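Local coordinates for protein 15-O-acetyltransferase (Fusarium sporotrichioides, PDB 3FOT) that transfers an acetyl group to the C-15 oxygen of trichothecene precursors in the biosynthesis of T-2 toxin and related fungal mycotoxins, at residues L135-W138 / S139-E142; R412-N415 / F416-S419; I491-D495 / A496-E500. One frame throughout, in Å; residues are numbered along the deposited sequence.

Interaction 1 (L135-W138 / S139-E142); sequences LDLW and SEME
Trp138 and Glu142, one turn apart, make the tightest side-chain approach, with Glu142 CG 3.5 Å from Trp138 NE1. The aliphatic part of the glutamate meets the indole obliquely, its carboxylate plane turned 46° from the ring. The bend at chi2 (-58°) turns the carboxylate past the indole toward Tyr54, Asn470 and Arg145, while Trp138 NE1 bonds to Asn470 OD1; one asparagine amide thus serves both residues. On the neighbouring face of the same turn, Leu137 CG lies 4.0 Å from Met141 SD, an apolar pair resting on Phe160 and Leu181. Backbone geometry fixes these i to i+4 spacings: Met141 N donates to Leu137 O and Glu142 N to Trp138 O, the latter at 2.8 Å with an N-H...O angle of 160°. Ser139 OG takes the place beside its own backbone N, near the preceding turn, and a water bridges it to Leu135 O, at 2.6 Å from Ser139 OG and 2.9 Å from the carbonyl O. Leu135 and Trp138 touch Ile281 and Cys279. Amphipathic helix 134-147 lies between two beta sheets, strand 277-283 on one side and strands 158-163, 177-184 and 53-61 on the other, consistent with a member of the CoA-dependent acyltransferase clan.

Interaction 2 (R412-N415 / F416-S419); sequences RVHN and FEAS
Helix 406-423 carries His414, a residue that binds the substrate 15-deacetylcalonectrin, and this contact is formed by two helical turns that include it. His414 and Glu417 extend side by side and point the same way. Glu417 OE1 arrives at the edge of the imidazole, in its plane, 3.3 Å from His414 CD2, so the carboxylate oxygen faces a ring carbon. NE2 of His414 is farther off, 4.1 Å from Glu417 OE1. The two flat groups are turned 63° against each other. Two torsions set this up: CG of His414 stands beside its backbone N (chi1 -72°), whereas Glu417 CG is swung to the far side of its own N (chi1 -171°) and the rest of the chain runs out extended, bringing the carboxylate level with the ring. The hydrogen bond of Glu417 OE1 is to Tyr255 OH of helix 246-264, which probably helps to settle the carboxylate beside the imidazole.

The backbone beneath is regular. Glu417 N donates to Val413 O at 2.8 Å, and Ala418 N to His414 O at 2.9 Å. Asn415 O accepts from Ser419 N at 3.2 Å and from a water that also bonds to Ser419 OG, so this carbonyl is held twice.

Asn415 OD1 bonds to Gly35 N, and Arg412 joins Asp249 and the carbonyls of Leu9 and Pro10, tying the helix to helix 246-264 and the N-terminal segment. His414 and Glu417 both touch Ile39 of helix 36-41. Successive i to i+3 and i to i+4 neighbours of this kind are typical of an alpha-helix, used here to present a histidine to the 15-deacetylcalonectrin site.

Interaction 3 (I491-D495 / A496-E500); sequences IIYND and ANYTE. With SO4 (sulfate ion), chain I.
The hydroxyl of Tyr493 lies unusually close against the CA and CB carbons of Glu500, with Tyr493 OH 3.2 Å from both. Just beyond, at the start of a helix, sits a sulfate ion, probably from the crystallisation liquor. Glu500 N, the first amide of helix 500-516, donates to sulfate O3 at 2.7 Å with an N-H...O angle of 164°, as befits an anion at a helix N-terminus. Thr499 holds the N-cap position, its OG1 capping a backbone N further on, and its own N bonds to Glu502 OE1, an arrangement consistent with a capping box.

The Tyr493 ring reaches this end because its CG is wedged between the backbone N and the carbonyl carbon (chi1 68°). On the way, the Tyr493 and Tyr498 side chains pass each other, pointing opposite ways, with Tyr493 CD1 3.9 Å from Tyr498 CB. Tyr498 O lies at the ring edge of Tyr493, near its plane, 3.6 Å from CE1.

Asn494 holds the turn twice. Asn497 N bonds to Asn494 O at 2.9 Å, from 42° out of the carbonyl plane, closing a beta-turn, and Ala496 N reaches Asn494 OD1 at 3.3 Å, an Asx turn. That side-chain oxygen also accepts from Ala275 N, while ND2 donates to Gln471 O.

Asp495 bonds to Leu276 N and forms a salt bridge with Arg278. The turn thus follows the end of strand 486-494, which lies between strands 277-283 and 477-483, and leads into helix 500-516, whose Val503 is packed against Tyr493 and Tyr498.

How the interactions relate
All three contacts are partly buried; interactions 1 and 3 each include two exposed residues, interaction 2 none. Both helical contacts rest on i to i+4 backbone bonds, but the side-chain pairs of interaction 1 are i to i+4 and that of interaction 2 is i to i+3; interaction 3 is a strand-to-helix turn held by an asparagine. Interactions 1 and 3, with centres 15 Å apart, share strand 277-283, whose Arg278 contacts both Ser139 and Asp495. Interaction 2, its centre about 31 Å from that of interaction 1, packs against helices and carries the substrate-binding histidine. Water bridges a serine to a carbonyl in both helical contacts; in interaction 3 a sulfate meets a helix start instead.

Interaction 1 (L135-W138 / S139-E142)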
ATOM      1  N   LEU A 135       9.206 -12.891   0.785  1.00 12.28           N
ATOM      2  CA  LEU A 135       8.372 -12.894   1.999  1.00 12.79           C
ATOM      3  C   LEU A 135       9.029 -13.591   3.184  1.00 12.48           C
ATOM      4  O   LEU A 135       8.757 -13.233   4.317  1.00 11.06           O
ATOM      5  CB  LEU A 135       6.961 -13.445   1.745  1.00 13.71           C
ATOM      6  CG  LEU A 135       6.113 -12.495   0.869  1.00 16.61           C
ATOM      7  CD1 LEU A 135       4.754 -13.100   0.558  1.00 20.18           C
ATOM      8  CD2 LEU A 135       5.946 -11.100   1.466  1.00 17.85           C
ATOM      9  N   ASP A 136       9.886 -14.581   2.922  1.00 12.48           N
ATOM     10  CA  ASP A 136      10.692 -15.207   3.993  1.00 12.22           C
ATOM     11  C   ASP A 136      11.567 -14.147   4.637  1.00 11.64           C
ATOM     12  O   ASP A 136      11.688 -14.073   5.851  1.00 11.23           O
ATOM     13  CB  ASP A 136      11.620 -16.299   3.441  1.00 13.21           C
ATOM     14  CG  ASP A 136      10.897 -17.581   3.076  1.00 15.73           C
ATOM     15  OD1 ASP A 136       9.751 -17.791   3.509  1.00 15.61           O
ATOM     16  OD2 ASP A 136      11.494 -18.378   2.320  1.00 17.82           O
ATOM     17  N   LEU A 137      12.167 -13.312   3.804  1.00 10.90           N
ATOM     18  CA  LEU A 137      13.018 -12.232   4.294  1.00 10.43           C
ATOM     19  C   LEU A 137      12.228 -11.170   5.066  1.00  9.96           C
ATOM     20  O   LEU A 137      12.695 -10.653   6.088  1.00  9.87           O
ATOM     21  CB  LEU A 137      13.768 -11.600   3.128  1.00 11.01           C
ATOM     22  CG  LEU A 137      14.709 -10.458   3.493  1.00 11.42           C
ATOM     23  CD1 LEU A 137      15.757 -10.900   4.523  1.00 12.57           C
ATOM     24  CD2 LEU A 137      15.350  -9.911   2.188  1.00 11.45           C
ATOM     25  N   TRP A 138      11.024 -10.861   4.607  1.00  9.63           N
ATOM     26  CA  TRP A 138      10.158  -9.961   5.372  1.00 10.24           C
ATOM     27  C   TRP A 138      10.001 -10.500   6.800  1.00 10.86           C
ATOM     28  O   TRP A 138      10.185  -9.773   7.792  1.00 10.62           O
ATOM     29  CB  TRP A 138       8.798  -9.854   4.661  1.00 11.12           C
ATOM     30  CG  TRP A 138       7.751  -9.129   5.481  1.00 11.21           C
ATOM     31  CD1 TRP A 138       7.823  -7.867   5.935  1.00 11.85           C
ATOM     32  CD2 TRP A 138       6.508  -9.659   5.937  1.00 11.85           C
ATOM     33  NE1 TRP A 138       6.685  -7.553   6.666  1.00 11.81           N
ATOM     34  CE2 TRP A 138       5.868  -8.646   6.685  1.00 12.19           C
ATOM     35  CE3 TRP A 138       5.870 -10.893   5.788  1.00 12.70           C
ATOM     36  CZ2 TRP A 138       4.610  -8.812   7.259  1.00 12.90           C
ATOM     37  CZ3 TRP A 138       4.614 -11.069   6.365  1.00 14.17           C
ATOM     38  CH2 TRP A 138       3.996 -10.033   7.093  1.00 13.48           C
ATOM     39  N   SER A 139       9.650 -11.783   6.892  1.00 11.88           N
ATOM     40  CA  SER A 139       9.464 -12.445   8.184  1.00 13.39           C
ATOM     41  C   SER A 139      10.714 -12.281   9.048  1.00 12.99           C
ATOM     42  O   SER A 139      10.635 -11.937  10.232  1.00 12.58           O
ATOM     43  CB  SER A 139       9.150 -13.934   7.979  1.00 13.82           C
ATOM     44  OG  SER A 139       7.852 -14.090   7.408  1.00 20.46           O
ATOM     45  N   GLU A 140      11.872 -12.510   8.440  1.00 12.45           N
ATOM     46  CA  GLU A 140      13.127 -12.468   9.159  1.00 13.77           C
ATOM     47  C   GLU A 140      13.423 -11.050   9.635  1.00 12.86           C
ATOM     48  O   GLU A 140      13.891 -10.847  10.758  1.00 12.85           O
ATOM     49  CB  GLU A 140      14.233 -12.991   8.243  1.00 14.59           C
ATOM     50  CG  GLU A 140      15.604 -12.773   8.766  1.00 19.01           C
ATOM     51  CD  GLU A 140      16.649 -13.098   7.729  1.00 24.31           C
ATOM     52  OE1 GLU A 140      17.688 -12.398   7.723  1.00 28.77           O
ATOM     53  OE2 GLU A 140      16.412 -14.030   6.929  1.00 25.48           O
ATOM     54  N   MET A 141      13.127 -10.068   8.783  1.00 12.39           N
ATOM     55  CA  MET A 141      13.387  -8.681   9.102  1.00 12.69           C
ATOM     56  C   MET A 141      12.480  -8.203  10.231  1.00 12.99           C
ATOM     57  O   MET A 141      12.919  -7.487  11.157  1.00 12.71           O
ATOM     58  CB  MET A 141      13.215  -7.809   7.852  1.00 12.18           C
ATOM     59  CG  MET A 141      14.341  -7.969   6.864  1.00 13.18           C
ATOM     60  SD  MET A 141      13.961  -7.040   5.335  1.00 15.18           S
ATOM     61  CE  MET A 141      14.023  -5.353   5.907  1.00 15.19           C
ATOM     62  N   GLU A 142      11.234  -8.645  10.188  1.00 12.44           N
ATOM     63  CA  GLU A 142      10.294  -8.271  11.240  1.00 13.89           C
ATOM     64  C   GLU A 142      10.631  -8.956  12.559  1.00 15.28           C
ATOM     65  O   GLU A 142      10.567  -8.321  13.616  1.00 16.11           O
ATOM     66  CB  GLU A 142       8.864  -8.521  10.788  1.00 14.43           C
ATOM     67  CG  GLU A 142       8.438  -7.518   9.719  1.00 12.48           C
ATOM     68  CD  GLU A 142       8.540  -6.067  10.200  1.00 16.27           C
ATOM     69  OE1 GLU A 142       8.263  -5.794  11.395  1.00 18.54           O
ATOM     70  OE2 GLU A 142       8.923  -5.194   9.403  1.00 15.14           O
TER
HETATM   71  O   HOH W   1       6.619 -15.000   5.303  1.00 29.16           O

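Interaction 2 (R412-N415 / F416-S419)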
ATOM      1  N   ARG A 412      -8.329  16.271   6.645  1.00 12.11           N
ATOM      2  CA  ARG A 412      -8.788  16.784   7.926  1.00 12.01           C
ATOM      3  C   ARG A 412      -9.120  15.685   8.925  1.00 11.38           C
ATOM      4  O   ARG A 412      -8.722  15.746  10.100  1.00 11.05           O
ATOM      5  CB  ARG A 412     -10.018  17.700   7.680  1.00 12.37           C
ATOM      6  CG  ARG A 412     -10.398  18.497   8.877  1.00 15.35           C
ATOM      7  CD  ARG A 412     -11.519  19.448   8.515  1.00 16.20           C
ATOM      8  NE  ARG A 412     -11.960  20.221   9.668  1.00 17.80           N
ATOM      9  CZ  ARG A 412     -13.187  20.738   9.792  1.00 19.23           C
ATOM     10  NH1 ARG A 412     -14.093  20.562   8.841  1.00 15.30           N
ATOM     11  NH2 ARG A 412     -13.508  21.424  10.876  1.00 21.40           N
ATOM     12  N   VAL A 413      -9.859  14.675   8.480  1.00 11.92           N
ATOM     13  CA  VAL A 413     -10.244  13.601   9.381  1.00 12.04           C
ATOM     14  C   VAL A 413      -9.084  12.684   9.724  1.00 12.28           C
ATOM     15  O   VAL A 413      -9.041  12.138  10.832  1.00 11.71           O
ATOM     16  CB  VAL A 413     -11.465  12.769   8.902  1.00 13.26           C
ATOM     17  CG1 VAL A 413     -12.682  13.704   8.664  1.00 12.67           C
ATOM     18  CG2 VAL A 413     -11.154  11.944   7.656  1.00 12.23           C
ATOM     19  N   HIS A 414      -8.158  12.504   8.784  1.00 12.21           N
ATOM     20  CA  HIS A 414      -6.975  11.693   9.114  1.00 12.17           C
ATOM     21  C   HIS A 414      -6.024  12.440  10.067  1.00 12.07           C
ATOM     22  O   HIS A 414      -5.351  11.818  10.896  1.00 12.61           O
ATOM     23  CB  HIS A 414      -6.243  11.219   7.851  1.00 12.47           C
ATOM     24  CG  HIS A 414      -6.960  10.153   7.084  1.00 12.76           C
ATOM     25  ND1 HIS A 414      -6.801   9.986   5.724  1.00 11.31           N
ATOM     26  CD2 HIS A 414      -7.829   9.192   7.481  1.00 12.90           C
ATOM     27  CE1 HIS A 414      -7.536   8.966   5.318  1.00 11.91           C
ATOM     28  NE2 HIS A 414      -8.166   8.464   6.364  1.00 12.24           N
ATOM     29  N   ASN A 415      -5.962  13.765   9.968  1.00 13.17           N
ATOM     30  CA  ASN A 415      -5.269  14.522  11.026  1.00 13.44           C
ATOM     31  C   ASN A 415      -5.870  14.185  12.408  1.00 14.06           C
ATOM     32  O   ASN A 415      -5.156  13.928  13.392  1.00 14.37           O
ATOM     33  CB  ASN A 415      -5.368  16.020  10.790  1.00 13.94           C
ATOM     34  CG  ASN A 415      -4.405  16.529   9.733  1.00 15.62           C
ATOM     35  OD1 ASN A 415      -3.447  15.862   9.344  1.00 14.47           O
ATOM     36  ND2 ASN A 415      -4.656  17.754   9.275  1.00 14.04           N
ATOM     37  N   PHE A 416      -7.194  14.172  12.466  1.00 14.47           N
ATOM     38  CA  PHE A 416      -7.882  13.823  13.705  1.00 14.85           C
ATOM     39  C   PHE A 416      -7.556  12.385  14.144  1.00 14.23           C
ATOM     40  O   PHE A 416      -7.275  12.117  15.316  1.00 14.31           O
ATOM     41  CB  PHE A 416      -9.389  14.030  13.565  1.00 15.42           C
ATOM     42  CG  PHE A 416     -10.168  13.470  14.718  1.00 17.14           C
ATOM     43  CD1 PHE A 416     -10.318  14.214  15.890  1.00 18.14           C
ATOM     44  CD2 PHE A 416     -10.694  12.172  14.664  1.00 17.49           C
ATOM     45  CE1 PHE A 416     -11.021  13.671  16.991  1.00 19.44           C
ATOM     46  CE2 PHE A 416     -11.384  11.630  15.747  1.00 18.77           C
ATOM     47  CZ  PHE A 416     -11.557  12.393  16.910  1.00 17.85           C
ATOM     48  N   GLU A 417      -7.582  11.467  13.185  1.00 13.60           N
ATOM     49  CA  GLU A 417      -7.324  10.067  13.472  1.00 13.03           C
ATOM     50  C   GLU A 417      -5.917   9.835  14.064  1.00 12.86           C
ATOM     51  O   GLU A 417      -5.739   9.054  15.023  1.00 12.15           O
ATOM     52  CB  GLU A 417      -7.524   9.276  12.185  1.00 12.80           C
ATOM     53  CG  GLU A 417      -7.493   7.788  12.362  1.00 14.32           C
ATOM     54  CD  GLU A 417      -8.087   7.068  11.166  1.00 16.10           C
ATOM     55  OE1 GLU A 417      -8.750   7.714  10.314  1.00 16.01           O
ATOM     56  OE2 GLU A 417      -7.896   5.842  11.098  1.00 18.59           O
ATOM     57  N   ALA A 418      -4.926  10.528  13.513  1.00 12.79           N
ATOM     58  CA  ALA A 418      -3.552  10.453  14.018  1.00 12.58           C
ATOM     59  C   ALA A 418      -3.463  10.901  15.478  1.00 13.23           C
ATOM     60  O   ALA A 418      -2.837  10.237  16.330  1.00 12.73           O
ATOM     61  CB  ALA A 418      -2.631  11.298  13.138  1.00 13.31           C
ATOM     62  N   SER A 419      -4.141  12.005  15.776  1.00 13.91           N
ATOM     63  CA  SER A 419      -4.202  12.523  17.140  1.00 14.46           C
ATOM     64  C   SER A 419      -4.920  11.565  18.081  1.00 14.11           C
ATOM     65  O   SER A 419      -4.463  11.343  19.226  1.00 14.26           O
ATOM     66  CB  SER A 419      -4.912  13.868  17.123  1.00 15.45           C
ATOM     67  OG  SER A 419      -3.986  14.872  16.774  1.00 20.25           O
TER
HETATM   68  O   HOH W   2      -2.739  15.255  14.022  1.00 22.06           O

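Interaction 3 (I491-D495 / A496-E500)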
ATOM      1  N   ILE A 491      -4.323 -11.410   3.881  1.00 12.36           N
ATOM      2  CA  ILE A 491      -4.760 -10.885   5.158  1.00 12.25           C
ATOM      3  C   ILE A 491      -3.523 -10.679   6.005  1.00 12.03           C
ATOM      4  O   ILE A 491      -2.747 -11.613   6.256  1.00 12.49           O
ATOM      5  CB  ILE A 491      -5.741 -11.797   5.905  1.00 12.59           C
ATOM      6  CG1 ILE A 491      -6.964 -12.119   5.044  1.00 10.93           C
ATOM      7  CG2 ILE A 491      -6.174 -11.110   7.229  1.00 11.76           C
ATOM      8  CD1 ILE A 491      -8.069 -12.930   5.791  1.00 12.37           C
ATOM      9  N   ILE A 492      -3.325  -9.437   6.426  1.00 12.22           N
ATOM     10  CA  ILE A 492      -2.234  -9.140   7.334  1.00 12.88           C
ATOM     11  C   ILE A 492      -2.835  -8.977   8.722  1.00 12.53           C
ATOM     12  O   ILE A 492      -3.929  -8.415   8.878  1.00 12.88           O
ATOM     13  CB  ILE A 492      -1.453  -7.883   6.928  1.00 13.35           C
ATOM     14  CG1 ILE A 492      -0.986  -7.975   5.478  1.00 16.90           C
ATOM     15  CG2 ILE A 492      -0.233  -7.700   7.792  1.00 14.96           C
ATOM     16  CD1 ILE A 492      -1.766  -7.115   4.577  1.00 22.95           C
ATOM     17  N   TYR A 493      -2.137  -9.525   9.699  1.00 12.34           N
ATOM     18  CA  TYR A 493      -2.637  -9.531  11.056  1.00 12.94           C
ATOM     19  C   TYR A 493      -1.450  -9.488  11.968  1.00 13.14           C
ATOM     20  O   TYR A 493      -0.307  -9.666  11.522  1.00 13.85           O
ATOM     21  CB  TYR A 493      -3.494 -10.762  11.303  1.00 13.13           C
ATOM     22  CG  TYR A 493      -2.774 -12.083  11.301  1.00 11.93           C
ATOM     23  CD1 TYR A 493      -2.509 -12.743  12.497  1.00 14.58           C
ATOM     24  CD2 TYR A 493      -2.378 -12.696  10.103  1.00 14.22           C
ATOM     25  CE1 TYR A 493      -1.867 -13.954  12.508  1.00 14.48           C
ATOM     26  CE2 TYR A 493      -1.746 -13.916  10.109  1.00 13.71           C
ATOM     27  CZ  TYR A 493      -1.497 -14.540  11.318  1.00 15.33           C
ATOM     28  OH  TYR A 493      -0.850 -15.758  11.344  1.00 17.12           O
ATOM     29  N   ASN A 494      -1.704  -9.206  13.235  1.00 13.51           N
ATOM     30  CA  ASN A 494      -0.651  -9.288  14.218  1.00 14.09           C
ATOM     31  C   ASN A 494      -0.803 -10.597  14.972  1.00 14.71           C
ATOM     32  O   ASN A 494      -1.898 -10.908  15.438  1.00 13.87           O
ATOM     33  CB  ASN A 494      -0.723  -8.100  15.156  1.00 14.58           C
ATOM     34  CG  ASN A 494       0.528  -7.957  15.957  1.00 15.20           C
ATOM     35  OD1 ASN A 494       0.675  -8.605  16.992  1.00 18.08           O
ATOM     36  ND2 ASN A 494       1.476  -7.174  15.442  1.00 15.02           N
ATOM     37  N   ASP A 495       0.289 -11.358  15.104  1.00 15.12           N
ATOM     38  CA  ASP A 495       0.180 -12.712  15.662  1.00 16.31           C
ATOM     39  C   ASP A 495      -0.008 -12.811  17.174  1.00 16.50           C
ATOM     40  O   ASP A 495      -0.143 -13.921  17.699  1.00 15.99           O
ATOM     41  CB  ASP A 495       1.273 -13.663  15.158  1.00 17.64           C
ATOM     42  CG  ASP A 495       2.646 -13.380  15.746  1.00 20.80           C
ATOM     43  OD1 ASP A 495       2.788 -12.517  16.630  1.00 23.72           O
ATOM     44  OD2 ASP A 495       3.614 -14.054  15.320  1.00 25.67           O
ATOM     45  N   ALA A 496      -0.037 -11.665  17.851  1.00 15.09           N
ATOM     46  CA  ALA A 496      -0.503 -11.615  19.233  1.00 16.34           C
ATOM     47  C   ALA A 496      -2.022 -11.779  19.298  1.00 16.11           C
ATOM     48  O   ALA A 496      -2.561 -12.261  20.306  1.00 16.54           O
ATOM     49  CB  ALA A 496      -0.113 -10.312  19.864  1.00 15.69           C
ATOM     50  N   ASN A 497      -2.701 -11.374  18.223  1.00 15.65           N
ATOM     51  CA  ASN A 497      -4.156 -11.179  18.264  1.00 16.00           C
ATOM     52  C   ASN A 497      -4.967 -12.327  17.661  1.00 15.96           C
ATOM     53  O   ASN A 497      -6.145 -12.526  18.024  1.00 16.76           O
ATOM     54  CB  ASN A 497      -4.534  -9.853  17.594  1.00 16.24           C
ATOM     55  CG  ASN A 497      -3.754  -8.673  18.139  1.00 16.15           C
ATOM     56  OD1 ASN A 497      -3.233  -7.870  17.371  1.00 14.99           O
ATOM     57  ND2 ASN A 497      -3.650  -8.571  19.478  1.00 14.43           N
ATOM     58  N   TYR A 498      -4.347 -13.058  16.736  1.00 15.91           N
ATOM     59  CA  TYR A 498      -4.975 -14.193  16.081  1.00 15.81           C
ATOM     60  C   TYR A 498      -3.977 -15.319  15.879  1.00 16.96           C
ATOM     61  O   TYR A 498      -2.775 -15.097  15.801  1.00 16.16           O
ATOM     62  CB  TYR A 498      -5.497 -13.792  14.692  1.00 15.76           C
ATOM     63  CG  TYR A 498      -6.445 -12.642  14.732  1.00 13.49           C
ATOM     64  CD1 TYR A 498      -7.829 -12.854  14.868  1.00 15.26           C
ATOM     65  CD2 TYR A 498      -5.975 -11.339  14.636  1.00 11.10           C
ATOM     66  CE1 TYR A 498      -8.712 -11.784  14.903  1.00 13.48           C
ATOM     67  CE2 TYR A 498      -6.855 -10.259  14.668  1.00 12.61           C
ATOM     68  CZ  TYR A 498      -8.214 -10.488  14.801  1.00 13.93           C
ATOM     69  OH  TYR A 498      -9.087  -9.423  14.847  1.00 13.05           O
ATOM     70  N   THR A 499      -4.499 -16.529  15.765  1.00 18.08           N
ATOM     71  CA  THR A 499      -3.679 -17.645  15.307  1.00 19.34           C
ATOM     72  C   THR A 499      -3.675 -17.661  13.780  1.00 19.28           C
ATOM     73  O   THR A 499      -4.601 -17.140  13.146  1.00 18.40           O
ATOM     74  CB  THR A 499      -4.194 -19.003  15.826  1.00 19.61           C
ATOM     75  OG1 THR A 499      -5.470 -19.292  15.249  1.00 21.25           O
ATOM     76  CG2 THR A 499      -4.323 -18.983  17.355  1.00 20.78           C
ATOM     77  N   GLU A 500      -2.640 -18.246  13.193  1.00 18.55           N
ATOM     78  CA  GLU A 500      -2.600 -18.382  11.736  1.00 18.96           C
ATOM     79  C   GLU A 500      -3.786 -19.217  11.250  1.00 18.49           C
ATOM     80  O   GLU A 500      -4.387 -18.909  10.210  1.00 17.64           O
ATOM     81  CB  GLU A 500      -1.261 -18.966  11.268  1.00 18.95           C
ATOM     82  CG  GLU A 500      -1.053 -18.926   9.751  1.00 20.33           C
ATOM     83  CD  GLU A 500       0.157 -19.714   9.290  0.70 21.67           C
ATOM     84  OE1 GLU A 500       0.713 -20.521  10.075  0.70 25.25           O
ATOM     85  OE2 GLU A 500       0.545 -19.533   8.127  0.70 24.68           O
TER
HETATM   86  S   SO4 I 527      -0.106 -19.503  15.810  1.00 45.34           S
HETATM   87  O1  SO4 I 527      -0.788 -20.795  15.784  1.00 44.94           O
HETATM   88  O2  SO4 I 527       1.347 -19.705  15.851  1.00 45.08           O
HETATM   89  O3  SO4 I 527      -0.442 -18.763  14.598  1.00 43.54           O
HETATM   90  O4  SO4 I 527      -0.565 -18.789  17.004  1.00 43.80           O